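Local coordinates for protein putative invasin (Yersinia pseudotuberculosis IP 31758, PDB 5N40) that probably acts as a surface adhesin of the invasin family, carrying a C-type lectin-like domain at the end of a row of immunoglobulin-like domains, at residues T71-L83 against T94-V106. The protein carries 1 engineered substitution. Sequence-based numbering, arbitrary orientation.
Sequences TLTAGTLTGTASL and TTPATINVIPAPV
Strands 79-83 and 98-102 run antiparallel, their N-to-C directions 155° apart, paired by two backbone hydrogen bonds each between G79 and V101 and between A81 and I99, with L83 N to A97 O (3.1 Å) continuing the row. T80 with N100 and S82 with T98 are the non-hydrogen-bonded pairs between them. G79 opens the strand with a positive phi of 155°, a conformation open chiefly to glycine.

A81, I99 and V101 point to the inner face. I99 sends CD1 tip to tip against L72 CD2 at 3.7 Å, on strand 67-73, while L83 CD1 comes obliquely at the same methyl. L83 CD1 also rests on A97 CB, 3.8 Å away. V101 sets CG1 anti to its backbone N (chi1 -170°), which carries this methyl to L77 O at the turn; V101 CG2 lies 4.1 Å from A81 CB. I21 and A16 of strand 13-22 and V31 of strand 28-34 extend this apolar layer, while S52 of strand 48-52 lies against L72, A81 and L83.

The outer face is more polar. T80 and N100 lie side by side, pointing the same way, and a water bridges T80 OG1 and N100 OD1, the latter at 2.8 Å from the water; N100 ND2 is bonded to N20 OD1. The other branch of T80, CG2, packs on T98 CB. Near the domain end T78 CG2 lies over the backbone of P103, 3.6 Å from P103 CA, and T78 OG1 shares a hydrogen bond with E205 of the next domain.

Strands 79-87 and 90-102 form a beta hairpin, and L72 meets it from strand 67-73 across the hydrophobic core, the facing-sheet packing of an immunoglobulin-like beta sandwich, here a domain of the invasin domain 3 family.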
loop_
_atom_site.group_PDB
_atom_site.type_symbol
_atom_site.label_atom_id
_atom_site.label_comp_id
_atom_site.label_asym_id
_atom_site.label_seq_id
_atom_site.Cartn_x
_atom_site.Cartn_y
_atom_site.Cartn_z
ATOM N N THR A 71 24.458 34.557 -2.295
ATOM C CA THR A 71 23.410 33.768 -2.930
ATOM C C THR A 71 23.177 32.503 -2.112
ATOM O O THR A 71 24.117 31.744 -1.856
ATOM C CB THR A 71 23.780 33.418 -4.371
ATOM O OG1 THR A 71 23.886 34.621 -5.144
ATOM C CG2 THR A 71 22.728 32.503 -5.002
ATOM N N LEU A 72 21.931 32.293 -1.700
ATOM C CA LEU A 72 21.506 31.033 -1.119
ATOM C C LEU A 72 20.953 30.142 -2.220
ATOM O O LEU A 72 20.186 30.596 -3.071
ATOM C CB LEU A 72 20.429 31.255 -0.056
ATOM C CG LEU A 72 19.922 29.974 0.606
ATOM C CD1 LEU A 72 20.625 29.749 1.914
ATOM C CD2 LEU A 72 18.426 30.005 0.806
ATOM N N THR A 73 21.337 28.871 -2.189
ATOM C CA THR A 73 20.788 27.871 -3.089
ATOM C C THR A 73 20.010 26.859 -2.262
ATOM O O THR A 73 20.508 26.375 -1.246
ATOM C CB THR A 73 21.896 27.180 -3.894
ATOM O OG1 THR A 73 22.566 28.158 -4.709
ATOM C CG2 THR A 73 21.323 26.088 -4.795
ATOM N N ALA A 74 18.786 26.564 -2.690
ATOM C CA ALA A 74 17.964 25.602 -1.976
ATOM C C ALA A 74 18.681 24.262 -1.873
ATOM O O ALA A 74 19.462 23.877 -2.746
ATOM C CB ALA A 74 16.626 25.419 -2.687
ATOM N N GLY A 75 18.431 23.561 -0.779
ATOM C CA GLY A 75 18.673 22.134 -0.704
ATOM C C GLY A 75 17.471 21.369 -1.207
ATOM O O GLY A 75 16.676 21.868 -2.011
ATOM N N THR A 76 17.310 20.146 -0.702
ATOM C CA THR A 76 16.178 19.306 -1.070
ATOM C C THR A 76 15.226 19.049 0.097
ATOM O O THR A 76 14.317 18.219 -0.029
ATOM C CB THR A 76 16.688 17.988 -1.651
ATOM O OG1 THR A 76 17.728 17.471 -0.817
ATOM C CG2 THR A 76 17.239 18.220 -3.049
ATOM N N LEU A 77 15.384 19.764 1.210
ATOM C CA LEU A 77 14.505 19.651 2.367
ATOM C C LEU A 77 13.595 20.870 2.445
ATOM O O LEU A 77 14.069 22.008 2.400
ATOM C CB LEU A 77 15.311 19.531 3.662
ATOM C CG LEU A 77 16.283 18.354 3.723
ATOM C CD1 LEU A 77 17.116 18.401 5.000
ATOM C CD2 LEU A 77 15.525 17.053 3.604
ATOM N N THR A 78 12.294 20.624 2.580
ATOM C CA THR A 78 11.326 21.690 2.775
ATOM C C THR A 78 11.364 22.190 4.213
ATOM O O THR A 78 11.743 21.466 5.141
ATOM C CB THR A 78 9.926 21.187 2.444
ATOM O OG1 THR A 78 9.655 20.022 3.231
ATOM C CG2 THR A 78 9.830 20.823 0.978
ATOM N N GLY A 79 10.961 23.435 4.392
ATOM C CA GLY A 79 10.874 24.034 5.707
ATOM C C GLY A 79 10.999 25.538 5.603
ATOM O O GLY A 79 10.730 26.121 4.560
ATOM N N THR A 80 11.416 26.149 6.707
ATOM C CA THR A 80 11.701 27.577 6.753
ATOM C C THR A 80 13.191 27.770 7.003
ATOM O O THR A 80 13.713 27.323 8.029
ATOM C CB THR A 80 10.878 28.268 7.838
ATOM O OG1 THR A 80 9.484 28.002 7.620
ATOM C CG2 THR A 80 11.128 29.781 7.811
ATOM N N ALA A 81 13.871 28.424 6.063
ATOM C CA ALA A 81 15.278 28.764 6.241
ATOM C C ALA A 81 15.379 30.015 7.098
ATOM O O ALA A 81 14.915 31.086 6.691
ATOM C CB ALA A 81 15.964 28.993 4.896
ATOM N N SER A 82 15.960 29.883 8.287
ATOM C CA SER A 82 16.244 31.032 9.133
ATOM C C SER A 82 17.672 31.486 8.877
ATOM O O SER A 82 18.602 30.676 8.924
ATOM C CB SER A 82 16.055 30.682 10.606
ATOM O OG SER A 82 14.700 30.365 10.875
ATOM N N LEU A 83 17.834 32.778 8.617
ATOM C CA LEU A 83 19.108 33.366 8.232
ATOM C C LEU A 83 19.660 34.178 9.392
ATOM O O LEU A 83 18.926 34.957 10.007
ATOM C CB LEU A 83 18.935 34.266 7.008
ATOM C CG LEU A 83 18.312 33.609 5.776
ATOM C CD1 LEU A 83 17.870 34.667 4.771
ATOM C CD2 LEU A 83 19.300 32.671 5.147
ATOM N N THR A 94 20.398 41.375 14.417
ATOM C CA THR A 94 19.315 41.950 13.641
ATOM C C THR A 94 18.209 40.909 13.466
ATOM O O THR A 94 18.420 39.703 13.635
ATOM C CB THR A 94 19.834 42.451 12.288
ATOM O OG1 THR A 94 18.762 43.046 11.548
ATOM C CG2 THR A 94 20.448 41.311 11.478
ATOM N N THR A 95 17.014 41.390 13.156
ATOM C CA THR A 95 15.886 40.490 12.954
ATOM C C THR A 95 16.229 39.459 11.877
ATOM O O THR A 95 16.720 39.833 10.803
ATOM C CB THR A 95 14.642 41.274 12.546
ATOM O OG1 THR A 95 14.388 42.310 13.506
ATOM C CG2 THR A 95 13.439 40.346 12.464
ATOM N N PRO A 96 15.987 38.169 12.112
ATOM C CA PRO A 96 16.357 37.174 11.098
ATOM C C PRO A 96 15.397 37.226 9.920
ATOM O O PRO A 96 14.178 37.263 10.093
ATOM C CB PRO A 96 16.264 35.835 11.846
ATOM C CG PRO A 96 15.651 36.138 13.196
ATOM C CD PRO A 96 15.171 37.564 13.176
ATOM N N ALA A 97 15.956 37.240 8.721
ATOM C CA ALA A 97 15.151 37.022 7.536
ATOM C C ALA A 97 14.827 35.541 7.422
ATOM O O ALA A 97 15.535 34.687 7.959
ATOM C CB ALA A 97 15.883 37.501 6.283
ATOM N N THR A 98 13.730 35.239 6.743
ATOM C CA THR A 98 13.355 33.858 6.492
ATOM C C THR A 98 13.034 33.672 5.022
ATOM O O THR A 98 12.673 34.618 4.313
ATOM C CB THR A 98 12.149 33.418 7.326
ATOM O OG1 THR A 98 11.003 34.194 6.946
ATOM C CG2 THR A 98 12.432 33.590 8.811
ATOM N N ILE A 99 13.191 32.429 4.574
ATOM C CA ILE A 99 12.817 32.010 3.231
ATOM C C ILE A 99 12.009 30.730 3.365
ATOM O O ILE A 99 12.457 29.779 4.008
ATOM C CB ILE A 99 14.053 31.778 2.339
ATOM C CG1 ILE A 99 14.904 33.050 2.264
ATOM C CG2 ILE A 99 13.632 31.334 0.939
ATOM C CD1 ILE A 99 16.257 32.834 1.671
ATOM N N ASN A 100 10.812 30.716 2.790
ATOM C CA ASN A 100 10.029 29.493 2.724
ATOM C C ASN A 100 10.619 28.598 1.647
ATOM O O ASN A 100 10.696 28.996 0.479
ATOM C CB ASN A 100 8.564 29.793 2.421
ATOM C CG ASN A 100 7.888 30.558 3.532
ATOM O OD1 ASN A 100 8.118 30.300 4.715
ATOM N ND2 ASN A 100 7.050 31.512 3.156
ATOM N N VAL A 101 11.056 27.410 2.042
ATOM C CA VAL A 101 11.554 26.408 1.115
ATOM C C VAL A 101 10.405 25.427 0.923
ATOM O O VAL A 101 10.166 24.552 1.766
ATOM C CB VAL A 101 12.823 25.730 1.631
ATOM C CG1 VAL A 101 13.440 24.869 0.543
ATOM C CG2 VAL A 101 13.824 26.781 2.124
ATOM N N ILE A 102 9.683 25.592 -0.178
ATOM C CA ILE A 102 8.423 24.891 -0.388
ATOM C C ILE A 102 8.687 23.611 -1.169
ATOM O O ILE A 102 9.785 23.421 -1.709
ATOM C CB ILE A 102 7.393 25.787 -1.099
ATOM C CG1 ILE A 102 7.790 26.068 -2.554
ATOM C CG2 ILE A 102 7.209 27.092 -0.319
ATOM C CD1 ILE A 102 6.740 26.844 -3.334
ATOM N N PRO A 103 7.709 22.709 -1.239
ATOM C CA PRO A 103 7.913 21.441 -1.949
ATOM C C PRO A 103 8.237 21.634 -3.421
ATOM O O PRO A 103 7.750 22.556 -4.082
ATOM C CB PRO A 103 6.570 20.726 -1.779
ATOM C CG PRO A 103 6.012 21.265 -0.525
ATOM C CD PRO A 103 6.444 22.719 -0.492
ATOM N N ALA A 104 9.040 20.714 -3.940
ATOM C CA ALA A 104 9.395 20.734 -5.346
ATOM C C ALA A 104 8.299 20.053 -6.155
ATOM O O ALA A 104 7.914 18.917 -5.833
ATOM C CB ALA A 104 10.727 20.022 -5.571
ATOM N N PRO A 105 7.762 20.702 -7.183
ATOM C CA PRO A 105 6.844 19.992 -8.078
ATOM C C PRO A 105 7.534 18.773 -8.670
ATOM O O PRO A 105 8.662 18.861 -9.170
ATOM C CB PRO A 105 6.506 21.034 -9.144
ATOM C CG PRO A 105 6.671 22.355 -8.433
ATOM C CD PRO A 105 7.827 22.149 -7.492
ATOM N N VAL A 106 6.851 17.628 -8.609
ATOM C CA VAL A 106 7.405 16.375 -9.111
ATOM C C VAL A 106 6.354 15.601 -9.899
ATOM O O VAL A 106 5.147 15.812 -9.761
ATOM C CB VAL A 106 7.950 15.480 -7.980
ATOM C CG1 VAL A 106 9.193 16.092 -7.366
ATOM C CG2 VAL A 106 6.875 15.230 -6.921
HETATM O O HOH W 1 7.718 27.544 4.982
#